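Local coordinates for extracellular solute-binding protein family 1 (Pseudothermotoga lettingae, PDB 5CI5), which binds alpha-D-tagatopyranose in the crystal and probably serves as the extracellular sugar-binding component of an ABC transporter, at residues I128-L140 / P294-P306. Numbering follows the deposited sequence.
With T6T (alpha-D-tagatopyranose), chain C.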
loop_
_atom_site.group_PDB
_atom_site.type_symbol
_atom_site.label_atom_id
_atom_site.label_comp_id
_atom_site.label_asym_id
_atom_site.label_seq_id
_atom_site.Cartn_x
_atom_site.Cartn_y
_atom_site.Cartn_z
ATOM N N ILE A 128 -18.873 -5.035 12.220
ATOM C CA ILE A 128 -19.657 -4.413 11.170
ATOM C C ILE A 128 -18.723 -3.946 10.059
ATOM O O ILE A 128 -17.687 -3.349 10.328
ATOM C CB ILE A 128 -20.473 -3.255 11.721
ATOM C CG1 ILE A 128 -21.485 -3.788 12.755
ATOM C CG2 ILE A 128 -21.226 -2.524 10.616
ATOM C CD1 ILE A 128 -21.938 -2.785 13.674
ATOM N N ARG A 129 -19.083 -4.263 8.816
ATOM C CA ARG A 129 -18.288 -3.812 7.676
ATOM C C ARG A 129 -18.705 -2.406 7.269
ATOM O O ARG A 129 -19.895 -2.139 7.053
ATOM C CB ARG A 129 -18.444 -4.801 6.523
ATOM C CG ARG A 129 -17.745 -6.135 6.808
ATOM C CD ARG A 129 -18.034 -7.209 5.774
ATOM N NE ARG A 129 -19.400 -7.699 5.861
ATOM C CZ ARG A 129 -19.872 -8.718 5.150
ATOM N NH1 ARG A 129 -19.098 -9.363 4.295
ATOM N NH2 ARG A 129 -21.123 -9.088 5.301
ATOM N N TYR A 130 -17.703 -1.532 7.143
ATOM C CA TYR A 130 -17.886 -0.125 6.798
ATOM C C TYR A 130 -17.183 0.281 5.507
ATOM O O TYR A 130 -17.079 1.483 5.211
ATOM C CB TYR A 130 -17.356 0.750 7.933
ATOM C CG TYR A 130 -18.268 0.811 9.155
ATOM C CD1 TYR A 130 -18.058 -0.016 10.245
ATOM C CD2 TYR A 130 -19.330 1.700 9.206
ATOM C CE1 TYR A 130 -18.874 0.037 11.356
ATOM C CE2 TYR A 130 -20.150 1.768 10.311
ATOM C CZ TYR A 130 -19.916 0.934 11.386
ATOM O OH TYR A 130 -20.737 1.015 12.501
ATOM N N GLY A 131 -16.663 -0.689 4.756
ATOM C CA GLY A 131 -16.095 -0.411 3.459
ATOM C C GLY A 131 -16.156 -1.593 2.523
ATOM O O GLY A 131 -16.294 -2.757 2.950
ATOM N N LEU A 132 -16.064 -1.296 1.230
ATOM C CA LEU A 132 -16.048 -2.325 0.184
ATOM C C LEU A 132 -14.657 -2.318 -0.450
ATOM O O LEU A 132 -14.338 -1.391 -1.179
ATOM C CB LEU A 132 -17.110 -2.056 -0.883
ATOM C CG LEU A 132 -17.075 -2.985 -2.101
ATOM C CD1 LEU A 132 -16.986 -4.463 -1.697
ATOM C CD2 LEU A 132 -18.282 -2.700 -2.973
ATOM N N PRO A 133 -13.823 -3.330 -0.152
ATOM C CA PRO A 133 -12.487 -3.367 -0.782
ATOM C C PRO A 133 -12.611 -3.332 -2.304
ATOM O O PRO A 133 -13.331 -4.159 -2.870
ATOM C CB PRO A 133 -11.901 -4.696 -0.275
ATOM C CG PRO A 133 -12.583 -4.895 1.038
ATOM C CD PRO A 133 -14.009 -4.458 0.774
ATOM N N TRP A 134 -11.916 -2.396 -2.938
ATOM C CA TRP A 134 -11.975 -2.223 -4.394
ATOM C C TRP A 134 -10.708 -2.748 -5.105
ATOM O O TRP A 134 -10.813 -3.451 -6.108
ATOM C CB TRP A 134 -12.207 -0.751 -4.750
ATOM C CG TRP A 134 -12.361 -0.585 -6.230
ATOM C CD1 TRP A 134 -13.491 -0.880 -6.970
ATOM C CD2 TRP A 134 -11.361 -0.182 -7.176
ATOM N NE1 TRP A 134 -13.249 -0.652 -8.309
ATOM C CE2 TRP A 134 -11.960 -0.224 -8.463
ATOM C CE3 TRP A 134 -10.029 0.239 -7.066
ATOM C CZ2 TRP A 134 -11.267 0.109 -9.628
ATOM C CZ3 TRP A 134 -9.336 0.582 -8.240
ATOM C CH2 TRP A 134 -9.964 0.521 -9.501
ATOM N N TYR A 135 -9.515 -2.364 -4.640
ATOM C CA TYR A 135 -8.309 -3.060 -5.083
ATOM C C TYR A 135 -7.459 -3.413 -3.893
ATOM O O TYR A 135 -7.602 -2.848 -2.813
ATOM C CB TYR A 135 -7.505 -2.247 -6.112
ATOM C CG TYR A 135 -6.422 -1.276 -5.648
ATOM C CD1 TYR A 135 -5.200 -1.738 -5.178
ATOM C CD2 TYR A 135 -6.585 0.096 -5.792
ATOM C CE1 TYR A 135 -4.186 -0.848 -4.830
ATOM C CE2 TYR A 135 -5.576 0.995 -5.460
ATOM C CZ TYR A 135 -4.381 0.511 -4.987
ATOM O OH TYR A 135 -3.406 1.448 -4.687
ATOM N N THR A 136 -6.633 -4.426 -4.100
ATOM C CA THR A 136 -5.733 -4.869 -3.058
ATOM C C THR A 136 -4.339 -5.131 -3.648
ATOM O O THR A 136 -4.091 -4.922 -4.857
ATOM C CB THR A 136 -6.307 -6.118 -2.349
ATOM O OG1 THR A 136 -5.540 -6.417 -1.174
ATOM C CG2 THR A 136 -6.382 -7.351 -3.265
ATOM N N ASP A 137 -3.435 -5.539 -2.770
ATOM C CA ASP A 137 -2.050 -5.766 -3.113
ATOM C C ASP A 137 -1.347 -6.450 -1.950
ATOM O O ASP A 137 -1.909 -6.598 -0.860
ATOM C CB ASP A 137 -1.341 -4.436 -3.457
ATOM C CG ASP A 137 -1.291 -3.443 -2.268
ATOM O OD1 ASP A 137 -0.828 -3.847 -1.183
ATOM O OD2 ASP A 137 -1.719 -2.258 -2.425
ATOM N N CYS A 138 -0.114 -6.878 -2.197
ATOM C CA CYS A 138 0.794 -7.177 -1.095
ATOM C C CYS A 138 2.144 -6.643 -1.532
ATOM O O CYS A 138 2.356 -6.335 -2.716
ATOM C CB CYS A 138 0.844 -8.674 -0.749
ATOM S SG CYS A 138 1.446 -9.756 -2.025
ATOM N N ARG A 139 3.040 -6.482 -0.572
ATOM C CA ARG A 139 4.320 -5.846 -0.871
ATOM C C ARG A 139 5.432 -6.844 -1.054
ATOM O O ARG A 139 5.538 -7.859 -0.347
ATOM C CB ARG A 139 4.674 -4.824 0.210
ATOM C CG ARG A 139 4.207 -3.426 -0.152
ATOM C CD ARG A 139 4.272 -2.406 0.969
ATOM N NE ARG A 139 4.131 -1.057 0.409
ATOM C CZ ARG A 139 2.979 -0.485 0.072
ATOM N NH1 ARG A 139 1.833 -1.121 0.281
ATOM N NH2 ARG A 139 2.973 0.742 -0.460
ATOM N N LEU A 140 6.240 -6.517 -2.049
ATOM C CA LEU A 140 7.271 -7.394 -2.606
ATOM C C LEU A 140 8.502 -6.595 -2.982
ATOM O O LEU A 140 8.489 -5.358 -2.948
ATOM C CB LEU A 140 6.746 -8.121 -3.845
ATOM C CG LEU A 140 5.485 -8.963 -3.675
ATOM C CD1 LEU A 140 4.838 -9.202 -5.023
ATOM C CD2 LEU A 140 5.826 -10.268 -3.008
ATOM N N PRO A 294 9.974 -15.301 5.960
ATOM C CA PRO A 294 9.358 -14.580 4.848
ATOM C C PRO A 294 8.302 -13.610 5.334
ATOM O O PRO A 294 7.543 -13.935 6.252
ATOM C CB PRO A 294 8.722 -15.684 4.009
ATOM C CG PRO A 294 9.349 -16.938 4.455
ATOM C CD PRO A 294 9.737 -16.751 5.867
ATOM N N ALA A 295 8.245 -12.443 4.704
ATOM C CA ALA A 295 7.257 -11.429 5.072
ATOM C C ALA A 295 6.715 -10.668 3.879
ATOM O O ALA A 295 7.429 -10.372 2.926
ATOM C CB ALA A 295 7.867 -10.437 6.067
ATOM N N SER A 296 5.452 -10.305 4.009
ATOM C CA SER A 296 4.804 -9.371 3.121
ATOM C C SER A 296 3.769 -8.649 3.952
ATOM O O SER A 296 3.309 -9.184 4.963
ATOM C CB SER A 296 4.175 -10.086 1.922
ATOM O OG SER A 296 3.531 -9.184 1.029
ATOM N N VAL A 297 3.436 -7.429 3.550
ATOM C CA VAL A 297 2.386 -6.640 4.188
ATOM C C VAL A 297 1.243 -6.422 3.181
ATOM O O VAL A 297 1.483 -6.158 1.991
ATOM C CB VAL A 297 2.905 -5.259 4.712
ATOM C CG1 VAL A 297 1.790 -4.439 5.334
ATOM C CG2 VAL A 297 4.031 -5.476 5.730
ATOM N N LEU A 298 0.017 -6.544 3.687
ATOM C CA LEU A 298 -1.222 -6.408 2.940
ATOM C C LEU A 298 -1.578 -4.929 2.752
ATOM O O LEU A 298 -1.411 -4.112 3.680
ATOM C CB LEU A 298 -2.335 -7.104 3.719
ATOM C CG LEU A 298 -3.750 -7.126 3.166
ATOM C CD1 LEU A 298 -3.785 -7.946 1.884
ATOM C CD2 LEU A 298 -4.689 -7.730 4.217
ATOM N N GLY A 299 -2.096 -4.586 1.581
ATOM C CA GLY A 299 -2.584 -3.242 1.334
ATOM C C GLY A 299 -3.730 -3.175 0.341
ATOM O O GLY A 299 -4.253 -4.190 -0.128
ATOM N N GLY A 300 -4.131 -1.938 0.036
ATOM C CA GLY A 300 -5.201 -1.691 -0.906
ATOM C C GLY A 300 -6.095 -0.544 -0.467
ATOM O O GLY A 300 -5.755 0.209 0.472
ATOM N N TRP A 301 -7.239 -0.421 -1.145
ATOM C CA TRP A 301 -8.200 0.654 -0.894
ATOM C C TRP A 301 -9.621 0.113 -0.910
ATOM O O TRP A 301 -9.940 -0.763 -1.708
ATOM C CB TRP A 301 -8.065 1.773 -1.929
ATOM C CG TRP A 301 -6.738 2.419 -1.809
ATOM C CD1 TRP A 301 -5.561 1.936 -2.289
ATOM C CD2 TRP A 301 -6.420 3.614 -1.086
ATOM N NE1 TRP A 301 -4.525 2.752 -1.910
ATOM C CE2 TRP A 301 -5.032 3.790 -1.175
ATOM C CE3 TRP A 301 -7.178 4.544 -0.362
ATOM C CZ2 TRP A 301 -4.377 4.880 -0.599
ATOM C CZ3 TRP A 301 -6.525 5.615 0.214
ATOM C CH2 TRP A 301 -5.136 5.760 0.112
ATOM N N ALA A 302 -10.444 0.644 -0.004
ATOM C CA ALA A 302 -11.876 0.381 0.054
ATOM C C ALA A 302 -12.661 1.619 -0.352
ATOM O O ALA A 302 -12.153 2.738 -0.295
ATOM C CB ALA A 302 -12.305 -0.047 1.462
ATOM N N LEU A 303 -13.896 1.386 -0.772
ATOM C CA LEU A 303 -14.874 2.426 -1.007
ATOM C C LEU A 303 -15.747 2.560 0.244
ATOM O O LEU A 303 -16.277 1.571 0.742
ATOM C CB LEU A 303 -15.738 2.111 -2.227
ATOM C CG LEU A 303 -14.956 1.825 -3.491
ATOM C CD1 LEU A 303 -15.873 1.277 -4.576
ATOM C CD2 LEU A 303 -14.269 3.082 -3.972
ATOM N N VAL A 304 -15.856 3.781 0.753
ATOM C CA VAL A 304 -16.657 4.052 1.957
ATOM C C VAL A 304 -17.663 5.165 1.673
ATOM O O VAL A 304 -17.454 5.977 0.791
ATOM C CB VAL A 304 -15.797 4.440 3.192
ATOM C CG1 VAL A 304 -14.734 3.377 3.424
ATOM C CG2 VAL A 304 -15.163 5.815 3.041
ATOM N N ILE A 305 -18.750 5.167 2.435
ATOM C CA ILE A 305 -19.826 6.150 2.306
ATOM C C ILE A 305 -19.936 6.919 3.606
ATOM O O ILE A 305 -20.267 6.323 4.626
ATOM C CB ILE A 305 -21.162 5.465 1.992
ATOM C CG1 ILE A 305 -21.074 4.733 0.648
ATOM C CG2 ILE A 305 -22.307 6.486 1.987
ATOM C CD1 ILE A 305 -22.252 3.848 0.373
ATOM N N PRO A 306 -19.672 8.234 3.587
ATOM C CA PRO A 306 -19.762 8.982 4.836
ATOM C C PRO A 306 -21.193 8.986 5.383
ATOM O O PRO A 306 -22.152 9.087 4.626
ATOM C CB PRO A 306 -19.302 10.398 4.439
ATOM C CG PRO A 306 -18.418 10.164 3.252
ATOM C CD PRO A 306 -19.150 9.081 2.497
HETATM O O3 T6T C . -0.829 -0.632 -0.473
HETATM C C3 T6T C . -1.601 0.543 -0.697
HETATM C C4 T6T C . -1.940 1.171 0.654
HETATM O O4 T6T C . -2.571 0.201 1.501
HETATM C C5 T6T C . -0.654 1.676 1.272
HETATM O O5 T6T C . -0.917 2.284 2.537
HETATM C C6 T6T C . 0.038 2.653 0.328
HETATM O O6 T6T C . 0.326 1.987 -0.901
HETATM C C2 T6T C . -0.837 1.487 -1.568
HETATM O O2 T6T C . -1.679 2.585 -1.938
HETATM C C1 T6T C . -0.350 0.791 -2.858
HETATM O O1 T6T C . -1.361 0.193 -3.582
HETATM O O HOH W 1 -18.983 3.321 4.510
HETATM O O HOH W 2 0.989 -3.750 0.822
HETATM O O HOH W 3 7.440 -9.785 0.187
#
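Tyr135 and Trp301 stand side by side on the sugar-facing side of two antiparallel strands, their backbones joined by Trp301 N donating to Tyr135 O. From CB, which sets the Tyr135 ring in the crowded position between backbone N and carbonyl carbon (chi1 90°), CD2 comes to 4.1 Å from Trp301 CD1, and CE2 and CZ each to 3.3 Å from that same atom, the two rings inclined at 45°. On the other side of the ring CE1 lies 3.3 Å from tagatose O1, and OH ends 2.6 Å from O1, which meets the phenol at its edge. A phenylalanine here would probably keep much of the ring contact but leave O1 without its phenolic hydrogen-bond partner. Trp301 NE1 donates to O2 at 2.9 Å. Both rings thus turn an edge bearing a polar atom to the sugar hydroxyls, which suits a carbohydrate.

A classic beta bulge shifts the register by one: two residues, Trp134 and Tyr135, lie opposite the single Trp301. Trp134 N bonds Trp301 O, whereas the bond from Tyr135 N is weak. The strands run out of the mixed sheet of one lobe toward the other, as crossing segments do in periplasmic binding proteins.

Past the bulge, Asp137 OD2 accepts from both O1 and O3 of the sugar. Arg139, extended from CG to NE, brings NH1 to 2.8 Å from O3 and NH2 to O6, while Glu247 holds NH2 in a salt bridge. Gly299 suits its place because a CB would strike both Asp137 OD1 and tagatose O3. Thr136 OG1 donates to Gly299 O, nearly in line with the carbonyl bond.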